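Local structure of B12-binding domain-containing protein (Kitasatospora setae, 6WTE) at residues 379-391 against 473-485. The protein binds cobalamin and a [4Fe-4S] cluster and, as the radical SAM methylase TsrM, probably transfers a methyl group by non-radical chemistry. Sequence-based numbering, arbitrary orientation.
Sequences LFGMPGETPETVR and LVCYFSPGLLPDP
Ser478 lies against the turn that follows strand 373-380 and is gripped through both backbone and side chain. Its N donates to Gly381 O at 2.9 Å, a bent bond tilted from the carbonyl plane. CB packs on Glu385 CB and on the carbonyl oxygens of Gly381 and Met382. OG stands anti to the backbone N (chi1 173°), which carries it to Glu385. It donates to Glu385 O at 2.7 Å, in the carbonyl plane and on a lone pair. The same OG accepts from Gly480 N, closing an ST turn, and from a water. That water also takes the N-H of Gly384 and is hydrogen-bonded to Tyr476 OH. With an alanine at Ser478, Glu385 O would probably lose its hydroxyl donor, Gly480 N its ST-turn acceptor and the water one of its three partners.

Gly381 passes close to two rings. Its O lies at the edge of the Tyr476 ring, 3.2 Å from CE2, and its CA is 3.9 Å from Phe477 CD1. Pro383 CD packs on Tyr476 CE2 at 3.8 Å. Leu481 packs across the turn from Gly381 to Val390. Its CD1 touches Glu385 CG at 3.6 Å, while CD2 lies against the Thr386-Pro387 peptide and reaches Val390 CG2.

Glu385 bends back at chi2 (90°), and its OE1 accepts from Gly381 N at 2.9 Å through the anti lone pair. OE2 is hydrogen-bonded to His336 NE2. Thr386 N-caps helix 387-398 by accepting from Thr389 N. The contact thus joins a strand-to-helix connection of the radical SAM core, with its type II turn Met382-Glu385, to the end of strand 475-476 and the 3-10 segment 479-481. Its chemistry is two serine-to-carbonyl bonds set among the packing of Leu481 and Tyr476, which implies a turn held by its own glutamate and, from across, by Ser478.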
ATOM      1  N   LEU A 379      -6.565   1.101  15.125  1.00 12.31           N
ATOM      2  CA  LEU A 379      -7.486   0.260  14.364  1.00 11.86           C
ATOM      3  C   LEU A 379      -8.400  -0.456  15.345  1.00 12.27           C
ATOM      4  O   LEU A 379      -7.923  -1.155  16.242  1.00 13.03           O
ATOM      5  CB  LEU A 379      -6.733  -0.747  13.489  1.00 12.44           C
ATOM      6  CG  LEU A 379      -7.608  -1.781  12.778  1.00 15.98           C
ATOM      7  CD1 LEU A 379      -8.662  -1.124  11.889  1.00 13.19           C
ATOM      8  CD2 LEU A 379      -6.734  -2.742  11.974  1.00 15.66           C
ATOM      9  N   PHE A 380      -9.708  -0.268  15.188  1.00 11.96           N
ATOM     10  CA  PHE A 380     -10.688  -0.848  16.091  1.00 11.93           C
ATOM     11  C   PHE A 380     -11.480  -1.941  15.388  1.00 12.48           C
ATOM     12  O   PHE A 380     -11.752  -1.854  14.191  1.00 14.14           O
ATOM     13  CB  PHE A 380     -11.649   0.219  16.619  1.00 12.30           C
ATOM     14  CG  PHE A 380     -10.986   1.239  17.496  1.00 13.12           C
ATOM     15  CD1 PHE A 380     -10.090   0.844  18.481  1.00 14.82           C
ATOM     16  CD2 PHE A 380     -11.241   2.592  17.327  1.00 16.75           C
ATOM     17  CE1 PHE A 380      -9.471   1.778  19.288  1.00 14.85           C
ATOM     18  CE2 PHE A 380     -10.630   3.533  18.135  1.00 16.53           C
ATOM     19  CZ  PHE A 380      -9.740   3.128  19.112  1.00 16.82           C
ATOM     20  N   GLY A 381     -11.848  -2.968  16.151  1.00 13.46           N
ATOM     21  CA  GLY A 381     -12.653  -4.059  15.634  1.00 12.40           C
ATOM     22  C   GLY A 381     -11.931  -5.380  15.473  1.00 12.75           C
ATOM     23  O   GLY A 381     -12.541  -6.340  14.985  1.00 14.19           O
ATOM     24  N   MET A 382     -10.652  -5.463  15.835  1.00 11.93           N
ATOM     25  CA  MET A 382      -9.928  -6.724  15.783  1.00 11.80           C
ATOM     26  C   MET A 382     -10.483  -7.670  16.850  1.00 13.14           C
ATOM     27  O   MET A 382     -11.239  -7.249  17.728  1.00 12.51           O
ATOM     28  CB  MET A 382      -8.431  -6.470  15.962  1.00 11.48           C
ATOM     29  CG  MET A 382      -7.773  -5.785  14.768  1.00 12.61           C
ATOM     30  SD  MET A 382      -7.742  -6.827  13.281  1.00 13.10           S
ATOM     31  CE  MET A 382      -6.374  -7.909  13.664  1.00 14.41           C
ATOM     32  N   PRO A 383     -10.149  -8.960  16.782  1.00 13.37           N
ATOM     33  CA  PRO A 383     -10.715  -9.918  17.746  1.00 12.94           C
ATOM     34  C   PRO A 383     -10.431  -9.494  19.181  1.00 12.78           C
ATOM     35  O   PRO A 383      -9.300  -9.140  19.531  1.00 15.43           O
ATOM     36  CB  PRO A 383     -10.016 -11.233  17.384  1.00 13.85           C
ATOM     37  CG  PRO A 383      -9.717 -11.092  15.917  1.00 12.14           C
ATOM     38  CD  PRO A 383      -9.308  -9.637  15.782  1.00 11.87           C
ATOM     39  N   GLY A 384     -11.482  -9.501  20.002  1.00 13.30           N
ATOM     40  CA  GLY A 384     -11.429  -9.053  21.377  1.00 13.77           C
ATOM     41  C   GLY A 384     -12.048  -7.691  21.622  1.00 14.71           C
ATOM     42  O   GLY A 384     -12.320  -7.345  22.782  1.00 16.21           O
ATOM     43  N   GLU A 385     -12.291  -6.915  20.565  1.00 14.66           N
ATOM     44  CA  GLU A 385     -12.734  -5.541  20.737  1.00 13.45           C
ATOM     45  C   GLU A 385     -14.139  -5.481  21.330  1.00 14.01           C
ATOM     46  O   GLU A 385     -15.055  -6.166  20.869  1.00 16.22           O
ATOM     47  CB  GLU A 385     -12.699  -4.794  19.403  1.00 13.13           C
ATOM     48  CG  GLU A 385     -12.791  -3.292  19.583  1.00 13.15           C
ATOM     49  CD  GLU A 385     -11.423  -2.639  19.734  1.00 12.83           C
ATOM     50  OE1 GLU A 385     -10.690  -2.582  18.735  1.00 13.89           O
ATOM     51  OE2 GLU A 385     -11.078  -2.200  20.853  1.00 15.52           O
ATOM     52  N   THR A 386     -14.295  -4.660  22.356  1.00 14.26           N
ATOM     53  CA  THR A 386     -15.570  -4.319  22.969  1.00 14.82           C
ATOM     54  C   THR A 386     -15.650  -2.806  23.021  1.00 14.83           C
ATOM     55  O   THR A 386     -14.650  -2.117  22.800  1.00 15.40           O
ATOM     56  CB  THR A 386     -15.675  -4.886  24.394  1.00 16.25           C
ATOM     57  OG1 THR A 386     -14.685  -4.255  25.207  1.00 18.10           O
ATOM     58  CG2 THR A 386     -15.464  -6.404  24.411  1.00 15.25           C
ATOM     59  N   PRO A 387     -16.824  -2.245  23.323  1.00 15.32           N
ATOM     60  CA  PRO A 387     -16.884  -0.785  23.507  1.00 18.23           C
ATOM     61  C   PRO A 387     -15.908  -0.276  24.555  1.00 19.74           C
ATOM     62  O   PRO A 387     -15.346   0.809  24.377  1.00 17.19           O
ATOM     63  CB  PRO A 387     -18.344  -0.547  23.916  1.00 19.57           C
ATOM     64  CG  PRO A 387     -19.087  -1.669  23.268  1.00 20.43           C
ATOM     65  CD  PRO A 387     -18.169  -2.851  23.319  1.00 19.26           C
ATOM     66  N   GLU A 388     -15.652  -1.044  25.619  1.00 17.59           N
ATOM     67  CA  GLU A 388     -14.748  -0.559  26.656  1.00 18.85           C
ATOM     68  C   GLU A 388     -13.294  -0.600  26.203  1.00 18.14           C
ATOM     69  O   GLU A 388     -12.503   0.258  26.616  1.00 17.94           O
ATOM     70  CB  GLU A 388     -14.941  -1.346  27.960  1.00 21.21           C
ATOM     71  CG  GLU A 388     -14.332  -2.738  28.003  1.00 26.64           C
ATOM     72  CD  GLU A 388     -12.965  -2.771  28.671  1.00 31.54           C
ATOM     73  OE1 GLU A 388     -12.495  -3.878  29.010  1.00 37.70           O
ATOM     74  OE2 GLU A 388     -12.365  -1.692  28.873  1.00 36.21           O
ATOM     75  N   THR A 389     -12.923  -1.559  25.344  1.00 15.85           N
ATOM     76  CA  THR A 389     -11.557  -1.568  24.826  1.00 16.56           C
ATOM     77  C   THR A 389     -11.326  -0.398  23.874  1.00 14.62           C
ATOM     78  O   THR A 389     -10.238   0.187  23.861  1.00 15.46           O
ATOM     79  CB  THR A 389     -11.231  -2.899  24.136  1.00 16.28           C
ATOM     80  OG1 THR A 389     -12.120  -3.121  23.033  1.00 13.76           O
ATOM     81  CG2 THR A 389     -11.321  -4.067  25.123  1.00 16.82           C
ATOM     82  N   VAL A 390     -12.339  -0.025  23.087  1.00 13.82           N
ATOM     83  CA  VAL A 390     -12.207   1.141  22.212  1.00 13.97           C
ATOM     84  C   VAL A 390     -12.033   2.413  23.036  1.00 14.40           C
ATOM     85  O   VAL A 390     -11.129   3.219  22.780  1.00 16.30           O
ATOM     86  CB  VAL A 390     -13.413   1.250  21.263  1.00 16.62           C
ATOM     87  CG1 VAL A 390     -13.297   2.516  20.412  1.00 15.16           C
ATOM     88  CG2 VAL A 390     -13.497   0.034  20.372  1.00 14.09           C
ATOM     89  N   ARG A 391     -12.901   2.618  24.034  1.00 17.26           N
ATOM     90  CA  ARG A 391     -12.813   3.826  24.856  1.00 18.06           C
ATOM     91  C   ARG A 391     -11.457   3.936  25.536  1.00 21.06           C
ATOM     92  O   ARG A 391     -10.866   5.025  25.592  1.00 19.13           O
ATOM     93  CB  ARG A 391     -13.918   3.840  25.913  1.00 19.57           C
ATOM     94  CG  ARG A 391     -15.319   3.966  25.375  1.00 29.16           C
ATOM     95  CD  ARG A 391     -16.301   4.272  26.492  1.00 41.52           C
ATOM     96  NE  ARG A 391     -17.677   3.989  26.093  1.00 45.86           N
ATOM     97  CZ  ARG A 391     -18.348   2.901  26.459  1.00 43.54           C
ATOM     98  NH1 ARG A 391     -17.772   1.995  27.239  1.00 36.19           N
ATOM     99  NH2 ARG A 391     -19.597   2.724  26.048  1.00 47.37           N
ATOM    100  N   LEU A 473     -16.678  -8.430  -1.127  1.00 13.85           N
ATOM    101  CA  LEU A 473     -15.439  -8.138  -0.417  1.00 12.09           C
ATOM    102  C   LEU A 473     -15.617  -8.482   1.055  1.00 13.20           C
ATOM    103  O   LEU A 473     -16.488  -7.917   1.724  1.00 14.14           O
ATOM    104  CB  LEU A 473     -15.055  -6.671  -0.585  1.00 11.93           C
ATOM    105  CG  LEU A 473     -14.314  -6.274  -1.864  1.00 12.17           C
ATOM    106  CD1 LEU A 473     -15.134  -6.576  -3.113  1.00 12.95           C
ATOM    107  CD2 LEU A 473     -13.953  -4.794  -1.803  1.00 14.05           C
ATOM    108  N   VAL A 474     -14.789  -9.401   1.552  1.00 11.95           N
ATOM    109  CA  VAL A 474     -14.959  -9.993   2.877  1.00 12.94           C
ATOM    110  C   VAL A 474     -14.237  -9.154   3.923  1.00 13.30           C
ATOM    111  O   VAL A 474     -13.131  -8.653   3.677  1.00 12.23           O
ATOM    112  CB  VAL A 474     -14.445 -11.442   2.871  1.00 14.18           C
ATOM    113  CG1 VAL A 474     -14.505 -12.031   4.245  1.00 17.90           C
ATOM    114  CG2 VAL A 474     -15.277 -12.281   1.908  1.00 17.37           C
ATOM    115  N   CYS A 475     -14.860  -9.013   5.103  1.00 12.10           N
ATOM    116  CA  CYS A 475     -14.332  -8.221   6.208  1.00 12.41           C
ATOM    117  C   CYS A 475     -14.500  -8.969   7.520  1.00 12.16           C
ATOM    118  O   CYS A 475     -15.304  -9.897   7.633  1.00 12.49           O
ATOM    119  CB  CYS A 475     -15.046  -6.873   6.338  1.00 12.51           C
ATOM    120  SG  CYS A 475     -14.913  -5.858   4.857  1.00 19.26           S
ATOM    121  N   TYR A 476     -13.735  -8.531   8.518  1.00 11.99           N
ATOM    122  CA  TYR A 476     -13.935  -8.918   9.905  1.00 12.37           C
ATOM    123  C   TYR A 476     -14.233  -7.673  10.727  1.00 12.61           C
ATOM    124  O   TYR A 476     -13.601  -6.628  10.539  1.00 12.06           O
ATOM    125  CB  TYR A 476     -12.709  -9.622  10.501  1.00 11.97           C
ATOM    126  CG  TYR A 476     -12.924 -10.008  11.951  1.00 14.25           C
ATOM    127  CD1 TYR A 476     -13.525 -11.213  12.284  1.00 12.58           C
ATOM    128  CD2 TYR A 476     -12.547  -9.155  12.986  1.00 13.90           C
ATOM    129  CE1 TYR A 476     -13.741 -11.570  13.597  1.00 13.17           C
ATOM    130  CE2 TYR A 476     -12.759  -9.499  14.306  1.00 12.50           C
ATOM    131  CZ  TYR A 476     -13.354 -10.712  14.609  1.00 12.84           C
ATOM    132  OH  TYR A 476     -13.569 -11.055  15.921  1.00 13.74           O
ATOM    133  N   PHE A 477     -15.205  -7.792  11.623  1.00 13.25           N
ATOM    134  CA  PHE A 477     -15.509  -6.755  12.596  1.00 12.94           C
ATOM    135  C   PHE A 477     -15.962  -7.443  13.873  1.00 13.31           C
ATOM    136  O   PHE A 477     -16.866  -8.280  13.833  1.00 13.68           O
ATOM    137  CB  PHE A 477     -16.591  -5.808  12.070  1.00 18.18           C
ATOM    138  CG  PHE A 477     -16.749  -4.558  12.877  1.00 18.46           C
ATOM    139  CD1 PHE A 477     -15.660  -3.732  13.127  1.00 16.17           C
ATOM    140  CD2 PHE A 477     -17.989  -4.198  13.378  1.00 20.09           C
ATOM    141  CE1 PHE A 477     -15.803  -2.575  13.869  1.00 17.84           C
ATOM    142  CE2 PHE A 477     -18.139  -3.038  14.125  1.00 24.11           C
ATOM    143  CZ  PHE A 477     -17.048  -2.227  14.368  1.00 24.07           C
ATOM    144  N   SER A 478     -15.332  -7.092  14.985  1.00 13.25           N
ATOM    145  CA  SER A 478     -15.566  -7.786  16.240  1.00 13.59           C
ATOM    146  C   SER A 478     -17.056  -7.841  16.567  1.00 14.18           C
ATOM    147  O   SER A 478     -17.714  -6.792  16.614  1.00 14.37           O
ATOM    148  CB  SER A 478     -14.831  -7.091  17.379  1.00 13.51           C
ATOM    149  OG  SER A 478     -15.212  -7.686  18.609  1.00 14.30           O
ATOM    150  N   PRO A 479     -17.614  -9.025  16.825  1.00 14.52           N
ATOM    151  CA  PRO A 479     -19.000  -9.090  17.304  1.00 15.15           C
ATOM    152  C   PRO A 479     -19.220  -8.333  18.605  1.00 15.66           C
ATOM    153  O   PRO A 479     -20.368  -7.999  18.925  1.00 17.04           O
ATOM    154  CB  PRO A 479     -19.240 -10.597  17.477  1.00 16.58           C
ATOM    155  CG  PRO A 479     -18.285 -11.227  16.498  1.00 15.70           C
ATOM    156  CD  PRO A 479     -17.057 -10.358  16.540  1.00 14.37           C
ATOM    157  N   GLY A 480     -18.163  -8.056  19.369  1.00 15.16           N
ATOM    158  CA  GLY A 480     -18.311  -7.230  20.556  1.00 15.42           C
ATOM    159  C   GLY A 480     -18.730  -5.800  20.275  1.00 17.74           C
ATOM    160  O   GLY A 480     -19.102  -5.086  21.215  1.00 19.48           O
ATOM    161  N   LEU A 481     -18.675  -5.361  19.017  1.00 15.15           N
ATOM    162  CA  LEU A 481     -19.034  -3.998  18.653  1.00 20.77           C
ATOM    163  C   LEU A 481     -20.364  -3.902  17.918  1.00 26.26           C
ATOM    164  O   LEU A 481     -20.748  -2.803  17.504  1.00 28.66           O
ATOM    165  CB  LEU A 481     -17.933  -3.369  17.791  1.00 21.05           C
ATOM    166  CG  LEU A 481     -16.595  -3.096  18.476  1.00 21.11           C
ATOM    167  CD1 LEU A 481     -15.653  -2.341  17.545  1.00 19.06           C
ATOM    168  CD2 LEU A 481     -16.810  -2.319  19.758  1.00 17.73           C
ATOM    169  N   LEU A 482     -21.075  -5.008  17.746  1.00 23.05           N
ATOM    170  CA  LEU A 482     -22.344  -4.956  17.043  1.00 31.89           C
ATOM    171  C   LEU A 482     -23.508  -5.154  18.008  1.00 36.77           C
ATOM    172  O   LEU A 482     -23.360  -5.813  19.041  1.00 40.82           O
ATOM    173  CB  LEU A 482     -22.418  -6.018  15.940  1.00 36.39           C
ATOM    174  CG  LEU A 482     -21.475  -5.822  14.749  1.00 36.18           C
ATOM    175  CD1 LEU A 482     -21.812  -6.797  13.631  1.00 39.31           C
ATOM    176  CD2 LEU A 482     -21.536  -4.388  14.249  1.00 33.33           C
ATOM    177  N   PRO A 483     -24.684  -4.598  17.695  1.00 45.06           N
ATOM    178  CA  PRO A 483     -25.880  -4.910  18.490  1.00 48.90           C
ATOM    179  C   PRO A 483     -26.253  -6.380  18.386  1.00 50.02           C
ATOM    180  O   PRO A 483     -25.574  -7.148  17.697  1.00 48.96           O
ATOM    181  CB  PRO A 483     -26.960  -4.011  17.874  1.00 46.28           C
ATOM    182  CG  PRO A 483     -26.203  -2.928  17.166  1.00 47.57           C
ATOM    183  CD  PRO A 483     -24.951  -3.577  16.668  1.00 46.61           C
ATOM    184  N   ASP A 484     -27.320  -6.785  19.063  1.00 52.73           N
ATOM    185  CA  ASP A 484     -27.735  -8.178  19.007  1.00 54.89           C
ATOM    186  C   ASP A 484     -28.131  -8.542  17.579  1.00 54.34           C
ATOM    187  O   ASP A 484     -28.853  -7.775  16.927  1.00 55.83           O
ATOM    188  CB  ASP A 484     -28.896  -8.436  19.965  1.00 60.43           C
ATOM    189  CG  ASP A 484     -28.449  -8.513  21.414  1.00 66.70           C
ATOM    190  OD1 ASP A 484     -27.240  -8.330  21.677  1.00 59.58           O
ATOM    191  OD2 ASP A 484     -29.304  -8.763  22.293  1.00 73.61           O
ATOM    192  N   PRO A 485     -27.674  -9.683  17.053  1.00 53.26           N
ATOM    193  CA  PRO A 485     -28.000 -10.047  15.665  1.00 51.76           C
ATOM    194  C   PRO A 485     -29.477 -10.316  15.420  1.00 52.71           C
ATOM    195  O   PRO A 485     -29.851 -10.604  14.276  1.00 52.75           O
ATOM    196  CB  PRO A 485     -27.168 -11.321  15.433  1.00 53.33           C
ATOM    197  CG  PRO A 485     -26.104 -11.290  16.485  1.00 52.31           C
ATOM    198  CD  PRO A 485     -26.742 -10.639  17.673  1.00 53.28           C
TER
HETATM  199  O   HOH W   1     -14.032 -10.149  18.766  1.00 13.27           O